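PDB 6ERC: peroxinectin A from Dictyostelium discoideum, which uses hydrogen peroxide to oxidise phenolic donors and also has iodide and thiocyanate peroxidase activity, as a secreted haem enzyme. Local coordinates for residues E3-T8 with D469-E474; G11-N16 with Y284-N289. All blocks are in the same frame, centred on the assembly; numbering follows the deposited sequence.

In the fold
Starting at the N terminus, the chain runs through 3-8 and 11-16, both in the long loop ahead of strand 24-25. Contact 2 brings 11-16 against 284-289, the loop between helices 247-275 and 294-300, and so closes a loop of 267 intervening residues. Contact 1 closes a larger one, 460 residues long, by joining 3-8 to 469-474 between helices 452-467 and 476-481; contact 2 falls wholly within it. The centres of the contacts lie about 11 Å apart, and their residues touch: polar contacts join 11-16 to 469-474, and the Tyr284 ring packs on the backbone of 469-470.

Contact 1: E3-T8 with D469-E474; sequences EFRSYT and DRFWYE
Arg5 and Phe471 carry the middle of this contact, with CG of Arg5 lying over one face of the phenyl ring, a CH-pi approach 3.8 Å from its centroid. The arginine chain, extended from CG to NE, then runs past Phe471 CB, which covers one face of the guanidinium, and ends at Asp469. There NH2 meets OD2 at 2.7 Å, almost straight (174°), on the syn side of the carboxylate and in the guanidinium plane; a weaker bond joins the same NH2 to Phe471 O. A second salt bridge lies at the outer end, where Arg470 grips Glu3 end-on: NH1 reaches OE1 at 3.2 Å and NH2 reaches OE2 at 3.0 Å, both from above the carboxylate plane. The extended chain of Glu3, CG turned opposite its amide nitrogen (chi1 -175°), brings the carboxylate there.

Behind these groups, a type I turn from Asp469 to Trp472 shapes the second segment, and Asp469 OD1 accepts from Phe471 N at 2.9 Å in an Asx turn. Asn12 ND2 also bonds OD1. Farther out, Arg5 and Trp472 both touch Gln263, so helix 247-275 borders both loops, the N-terminal one and that between helices 452-467 and 476-481.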
loop_
_atom_site.group_PDB
_atom_site.type_symbol
_atom_site.label_atom_id
_atom_site.label_comp_id
_atom_site.label_asym_id
_atom_site.label_seq_id
_atom_site.Cartn_x
_atom_site.Cartn_y
_atom_site.Cartn_z
ATOM N N GLU A 3 -27.615 -10.784 -0.656
ATOM C CA GLU A 3 -26.874 -9.692 -1.269
ATOM C C GLU A 3 -25.400 -9.786 -0.895
ATOM O O GLU A 3 -25.056 -9.909 0.284
ATOM C CB GLU A 3 -27.442 -8.345 -0.826
ATOM C CG GLU A 3 -26.807 -7.149 -1.525
ATOM C CD GLU A 3 -27.316 -5.826 -0.996
ATOM O OE1 GLU A 3 -27.811 -5.794 0.150
ATOM O OE2 GLU A 3 -27.223 -4.816 -1.727
ATOM N N PHE A 4 -24.533 -9.728 -1.901
ATOM C CA PHE A 4 -23.095 -9.722 -1.695
ATOM C C PHE A 4 -22.497 -8.448 -2.275
ATOM O O PHE A 4 -23.096 -7.785 -3.127
ATOM C CB PHE A 4 -22.433 -10.948 -2.332
ATOM C CG PHE A 4 -22.773 -12.239 -1.652
ATOM C CD1 PHE A 4 -22.080 -12.646 -0.526
ATOM C CD2 PHE A 4 -23.789 -13.044 -2.135
ATOM C CE1 PHE A 4 -22.391 -13.832 0.105
ATOM C CE2 PHE A 4 -24.106 -14.231 -1.509
ATOM C CZ PHE A 4 -23.407 -14.626 -0.388
ATOM N N ARG A 5 -21.303 -8.113 -1.792
ATOM C CA ARG A 5 -20.597 -6.932 -2.267
ATOM C C ARG A 5 -20.498 -6.939 -3.784
ATOM O O ARG A 5 -20.492 -7.994 -4.426
ATOM C CB ARG A 5 -19.183 -6.877 -1.689
ATOM C CG ARG A 5 -19.084 -6.594 -0.211
ATOM C CD ARG A 5 -17.640 -6.763 0.222
ATOM N NE ARG A 5 -17.412 -6.423 1.623
ATOM C CZ ARG A 5 -17.093 -5.211 2.069
ATOM N NH1 ARG A 5 -16.969 -4.190 1.231
ATOM N NH2 ARG A 5 -16.907 -5.020 3.366
ATOM N N SER A 6 -20.407 -5.746 -4.359
ATOM C CA SER A 6 -19.975 -5.633 -5.737
ATOM C C SER A 6 -18.456 -5.760 -5.802
ATOM O O SER A 6 -17.762 -5.756 -4.783
ATOM C CB SER A 6 -20.424 -4.307 -6.340
ATOM O OG SER A 6 -20.099 -4.255 -7.718
ATOM N N TYR A 7 -17.936 -5.886 -7.018
ATOM C CA TYR A 7 -16.495 -5.918 -7.217
ATOM C C TYR A 7 -15.896 -4.529 -7.400
ATOM O O TYR A 7 -14.674 -4.378 -7.289
ATOM C CB TYR A 7 -16.152 -6.799 -8.421
ATOM C CG TYR A 7 -16.600 -8.230 -8.246
ATOM C CD1 TYR A 7 -15.951 -9.072 -7.355
ATOM C CD2 TYR A 7 -17.675 -8.737 -8.964
ATOM C CE1 TYR A 7 -16.357 -10.375 -7.182
ATOM C CE2 TYR A 7 -18.086 -10.042 -8.799
ATOM C CZ TYR A 7 -17.424 -10.857 -7.906
ATOM O OH TYR A 7 -17.822 -12.163 -7.729
ATOM N N THR A 8 -16.725 -3.516 -7.652
ATOM C CA THR A 8 -16.256 -2.165 -7.916
ATOM C C THR A 8 -16.359 -1.241 -6.710
ATOM O O THR A 8 -15.691 -0.204 -6.689
ATOM C CB THR A 8 -17.052 -1.554 -9.072
ATOM O OG1 THR A 8 -18.454 -1.733 -8.834
ATOM C CG2 THR A 8 -16.669 -2.217 -10.385
ATOM N N ASP A 469 -18.541 1.456 5.807
ATOM C CA ASP A 469 -18.673 0.198 5.084
ATOM C C ASP A 469 -19.952 -0.506 5.526
ATOM O O ASP A 469 -20.092 -0.878 6.698
ATOM C CB ASP A 469 -17.452 -0.689 5.322
ATOM C CG ASP A 469 -17.427 -1.903 4.417
ATOM O OD1 ASP A 469 -18.436 -2.165 3.730
ATOM O OD2 ASP A 469 -16.389 -2.595 4.385
ATOM N N ARG A 470 -20.882 -0.684 4.583
ATOM C CA ARG A 470 -22.150 -1.336 4.889
ATOM C C ARG A 470 -21.976 -2.839 5.072
ATOM O O ARG A 470 -22.772 -3.473 5.774
ATOM C CB ARG A 470 -23.163 -1.040 3.778
ATOM C CG ARG A 470 -24.570 -1.560 4.044
ATOM C CD ARG A 470 -25.576 -0.994 3.045
ATOM N NE ARG A 470 -25.331 -1.448 1.677
ATOM C CZ ARG A 470 -25.937 -2.480 1.093
ATOM N NH1 ARG A 470 -26.844 -3.194 1.744
ATOM N NH2 ARG A 470 -25.635 -2.802 -0.157
ATOM N N PHE A 471 -20.944 -3.421 4.462
ATOM C CA PHE A 471 -20.666 -4.847 4.561
ATOM C C PHE A 471 -19.573 -5.161 5.582
ATOM O O PHE A 471 -18.947 -6.224 5.501
ATOM C CB PHE A 471 -20.267 -5.397 3.190
ATOM C CG PHE A 471 -21.386 -5.414 2.182
ATOM C CD1 PHE A 471 -21.778 -4.251 1.540
ATOM C CD2 PHE A 471 -22.029 -6.600 1.860
ATOM C CE1 PHE A 471 -22.799 -4.267 0.608
ATOM C CE2 PHE A 471 -23.048 -6.620 0.928
ATOM C CZ PHE A 471 -23.433 -5.454 0.300
ATOM N N TRP A 472 -19.323 -4.261 6.532
ATOM C CA TRP A 472 -18.295 -4.511 7.532
ATOM C C TRP A 472 -18.652 -5.747 8.349
ATOM O O TRP A 472 -19.800 -5.928 8.763
ATOM C CB TRP A 472 -18.125 -3.296 8.445
ATOM C CG TRP A 472 -16.960 -3.438 9.371
ATOM C CD1 TRP A 472 -16.999 -3.701 10.710
ATOM C CD2 TRP A 472 -15.576 -3.345 9.021
ATOM N NE1 TRP A 472 -15.722 -3.773 11.216
ATOM C CE2 TRP A 472 -14.831 -3.560 10.196
ATOM C CE3 TRP A 472 -14.894 -3.100 7.825
ATOM C CZ2 TRP A 472 -13.440 -3.531 10.213
ATOM C CZ3 TRP A 472 -13.515 -3.073 7.843
ATOM C CH2 TRP A 472 -12.802 -3.288 9.027
ATOM N N TYR A 473 -17.653 -6.601 8.589
ATOM C CA TYR A 473 -17.933 -7.923 9.142
ATOM C C TYR A 473 -18.562 -7.843 10.528
ATOM O O TYR A 473 -19.334 -8.730 10.906
ATOM C CB TYR A 473 -16.654 -8.761 9.181
ATOM C CG TYR A 473 -15.685 -8.417 10.293
ATOM C CD1 TYR A 473 -14.722 -7.428 10.129
ATOM C CD2 TYR A 473 -15.714 -9.105 11.499
ATOM C CE1 TYR A 473 -13.827 -7.123 11.144
ATOM C CE2 TYR A 473 -14.826 -8.807 12.517
ATOM C CZ TYR A 473 -13.886 -7.818 12.336
ATOM O OH TYR A 473 -13.004 -7.525 13.352
ATOM N N GLU A 474 -18.262 -6.798 11.292
ATOM C CA GLU A 474 -18.778 -6.697 12.653
ATOM C C GLU A 474 -20.236 -6.250 12.718
ATOM O O GLU A 474 -20.759 -6.094 13.825
ATOM C CB GLU A 474 -17.921 -5.728 13.477
ATOM C CG GLU A 474 -16.444 -6.099 13.569
ATOM C CD GLU A 474 -15.653 -5.140 14.452
ATOM O OE1 GLU A 474 -15.942 -5.082 15.668
ATOM O OE2 GLU A 474 -14.754 -4.439 13.929
#

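Contact 2: G11-N16 with Y284-N289; sequences GNNKQN and YDANVN
Asn13 points its amide across the gap to the turn at Ala286, with ND2 donating to Ala286 O at 2.9 Å and 165°. The acceptor lies in the plane of the Asn13 amide, whereas the donor stands tilted 30° from the carbonyl plane. The other end of the amide is held as well: OD1 accepts from Asn16 N at 3.0 Å, on a lone pair in the carbonyl plane, making an Asx motif.

Tyr284 crosses this side chain at about a right angle, its ring plane 58° from the amide plane, and its hydroxyl comes within 3.2 Å of Asn13 ND2. Water 1 joins Asn12 OD1, Asn13 ND2 and Tyr284 OH, while water 3 links Lys14 N to the same hydroxyl, 2.7 Å from each. Water 2 bonds Asp285 O and Val288 O and accepts only weakly from Asn13 ND2. Asn12 is held chiefly from contact 1, its OD1 accepting from Arg470 N.

On the facing side, Asp285 to Val288 form a type I turn, closed by Val288 N to Asp285 O at 3.2 Å. Because Asn287 N belongs to the same peptide as Ala286 O, its bond to Asp285 OD1, an Asx turn, probably helps orient that carbonyl. With an alanine at Asn13, Ala286 O is likely to lose its donor and Asn16 N its acceptor, leaving the 13-16 backbone without its Asx cross-bond.

The joint is thus a neutral one, without a salt bridge between the two loops, in which the Asn13 amide is the hub: its oxygen is bonded within its own segment, its nitrogen to the opposing turn and to waters.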
loop_
_atom_site.group_PDB
_atom_site.type_symbol
_atom_site.label_atom_id
_atom_site.label_comp_id
_atom_site.label_asym_id
_atom_site.label_seq_id
_atom_site.Cartn_x
_atom_site.Cartn_y
_atom_site.Cartn_z
ATOM N N GLY A 11 -22.801 0.637 -4.810
ATOM C CA GLY A 11 -23.867 -0.029 -4.100
ATOM C C GLY A 11 -23.631 -0.192 -2.615
ATOM O O GLY A 11 -24.556 -0.594 -1.898
ATOM N N ASN A 12 -22.428 0.111 -2.126
ATOM C CA ASN A 12 -22.144 -0.038 -0.702
ATOM C C ASN A 12 -22.927 0.978 0.121
ATOM O O ASN A 12 -23.377 0.672 1.230
ATOM C CB ASN A 12 -20.645 0.109 -0.459
ATOM C CG ASN A 12 -20.224 -0.389 0.904
ATOM O OD1 ASN A 12 -20.554 0.210 1.925
ATOM N ND2 ASN A 12 -19.478 -1.486 0.926
ATOM N N ASN A 13 -23.090 2.190 -0.401
ATOM C CA ASN A 13 -23.893 3.226 0.235
ATOM C C ASN A 13 -25.163 3.415 -0.584
ATOM O O ASN A 13 -25.097 3.780 -1.763
ATOM C CB ASN A 13 -23.118 4.538 0.346
ATOM C CG ASN A 13 -23.799 5.536 1.256
ATOM O OD1 ASN A 13 -24.654 6.310 0.821
ATOM N ND2 ASN A 13 -23.430 5.520 2.533
ATOM N N LYS A 14 -26.315 3.169 0.043
ATOM C CA LYS A 14 -27.580 3.221 -0.681
ATOM C C LYS A 14 -27.851 4.622 -1.215
ATOM O O LYS A 14 -28.218 4.796 -2.383
ATOM C CB LYS A 14 -28.718 2.760 0.228
ATOM C CG LYS A 14 -28.626 1.302 0.641
ATOM C CD LYS A 14 -29.726 0.935 1.624
ATOM C CE LYS A 14 -29.729 -0.557 1.940
ATOM N NZ LYS A 14 -30.129 -1.389 0.765
ATOM N N GLN A 15 -27.661 5.640 -0.373
ATOM C CA GLN A 15 -28.014 7.001 -0.764
ATOM C C GLN A 15 -27.048 7.555 -1.805
ATOM O O GLN A 15 -27.442 8.384 -2.634
ATOM C CB GLN A 15 -28.043 7.911 0.468
ATOM C CG GLN A 15 -29.099 7.541 1.509
ATOM C CD GLN A 15 -28.743 6.292 2.321
ATOM O OE1 GLN A 15 -27.598 5.827 2.309
ATOM N NE2 GLN A 15 -29.732 5.742 3.026
ATOM N N ASN A 16 -25.792 7.113 -1.783
ATOM C CA ASN A 16 -24.768 7.568 -2.723
ATOM C C ASN A 16 -24.115 6.336 -3.332
ATOM O O ASN A 16 -23.009 5.943 -2.936
ATOM C CB ASN A 16 -23.745 8.465 -2.028
ATOM C CG ASN A 16 -24.399 9.602 -1.273
ATOM O OD1 ASN A 16 -24.940 10.527 -1.875
ATOM N ND2 ASN A 16 -24.361 9.533 0.054
ATOM N N TYR A 284 -22.381 0.697 11.615
ATOM C CA TYR A 284 -22.333 1.318 10.299
ATOM C C TYR A 284 -23.037 2.666 10.321
ATOM O O TYR A 284 -24.146 2.793 10.850
ATOM C CB TYR A 284 -22.978 0.402 9.262
ATOM C CG TYR A 284 -23.215 1.057 7.919
ATOM C CD1 TYR A 284 -22.153 1.436 7.110
ATOM C CD2 TYR A 284 -24.505 1.285 7.456
ATOM C CE1 TYR A 284 -22.370 2.031 5.879
ATOM C CE2 TYR A 284 -24.731 1.877 6.230
ATOM C CZ TYR A 284 -23.663 2.247 5.446
ATOM O OH TYR A 284 -23.886 2.837 4.222
ATOM N N ASP A 285 -22.390 3.674 9.742
ATOM C CA ASP A 285 -22.942 5.020 9.633
ATOM C C ASP A 285 -23.118 5.332 8.152
ATOM O O ASP A 285 -22.132 5.469 7.421
ATOM C CB ASP A 285 -22.025 6.036 10.310
ATOM C CG ASP A 285 -22.690 7.382 10.520
ATOM O OD1 ASP A 285 -23.498 7.799 9.663
ATOM O OD2 ASP A 285 -22.400 8.026 11.550
ATOM N N ALA A 286 -24.373 5.439 7.709
ATOM C CA ALA A 286 -24.653 5.704 6.303
ATOM C C ALA A 286 -24.231 7.099 5.863
ATOM O O ALA A 286 -24.219 7.369 4.659
ATOM C CB ALA A 286 -26.142 5.518 6.018
ATOM N N ASN A 287 -23.899 7.986 6.798
ATOM C CA ASN A 287 -23.456 9.331 6.461
ATOM C C ASN A 287 -21.941 9.456 6.362
ATOM O O ASN A 287 -21.449 10.527 5.990
ATOM C CB ASN A 287 -23.976 10.325 7.500
ATOM C CG ASN A 287 -25.485 10.321 7.601
ATOM O OD1 ASN A 287 -26.184 10.160 6.600
ATOM N ND2 ASN A 287 -25.998 10.491 8.815
ATOM N N VAL A 288 -21.196 8.407 6.691
ATOM C CA VAL A 288 -19.740 8.433 6.631
ATOM C C VAL A 288 -19.293 8.006 5.242
ATOM O O VAL A 288 -19.796 7.022 4.684
ATOM C CB VAL A 288 -19.135 7.525 7.718
ATOM C CG1 VAL A 288 -17.644 7.304 7.488
ATOM C CG2 VAL A 288 -19.370 8.133 9.089
ATOM N N ASN A 289 -18.339 8.746 4.682
ATOM C CA ASN A 289 -17.776 8.443 3.373
ATOM C C ASN A 289 -16.476 7.671 3.563
ATOM O O ASN A 289 -15.534 8.177 4.182
ATOM C CB ASN A 289 -17.534 9.724 2.575
ATOM C CG ASN A 289 -17.066 9.452 1.159
ATOM O OD1 ASN A 289 -16.982 8.304 0.729
ATOM N ND2 ASN A 289 -16.769 10.513 0.422
HETATM O O HOH W 1 -21.892 2.685 2.657
HETATM O O HOH W 2 -21.782 5.038 4.513
HETATM O O HOH W 3 -26.112 2.726 2.693
#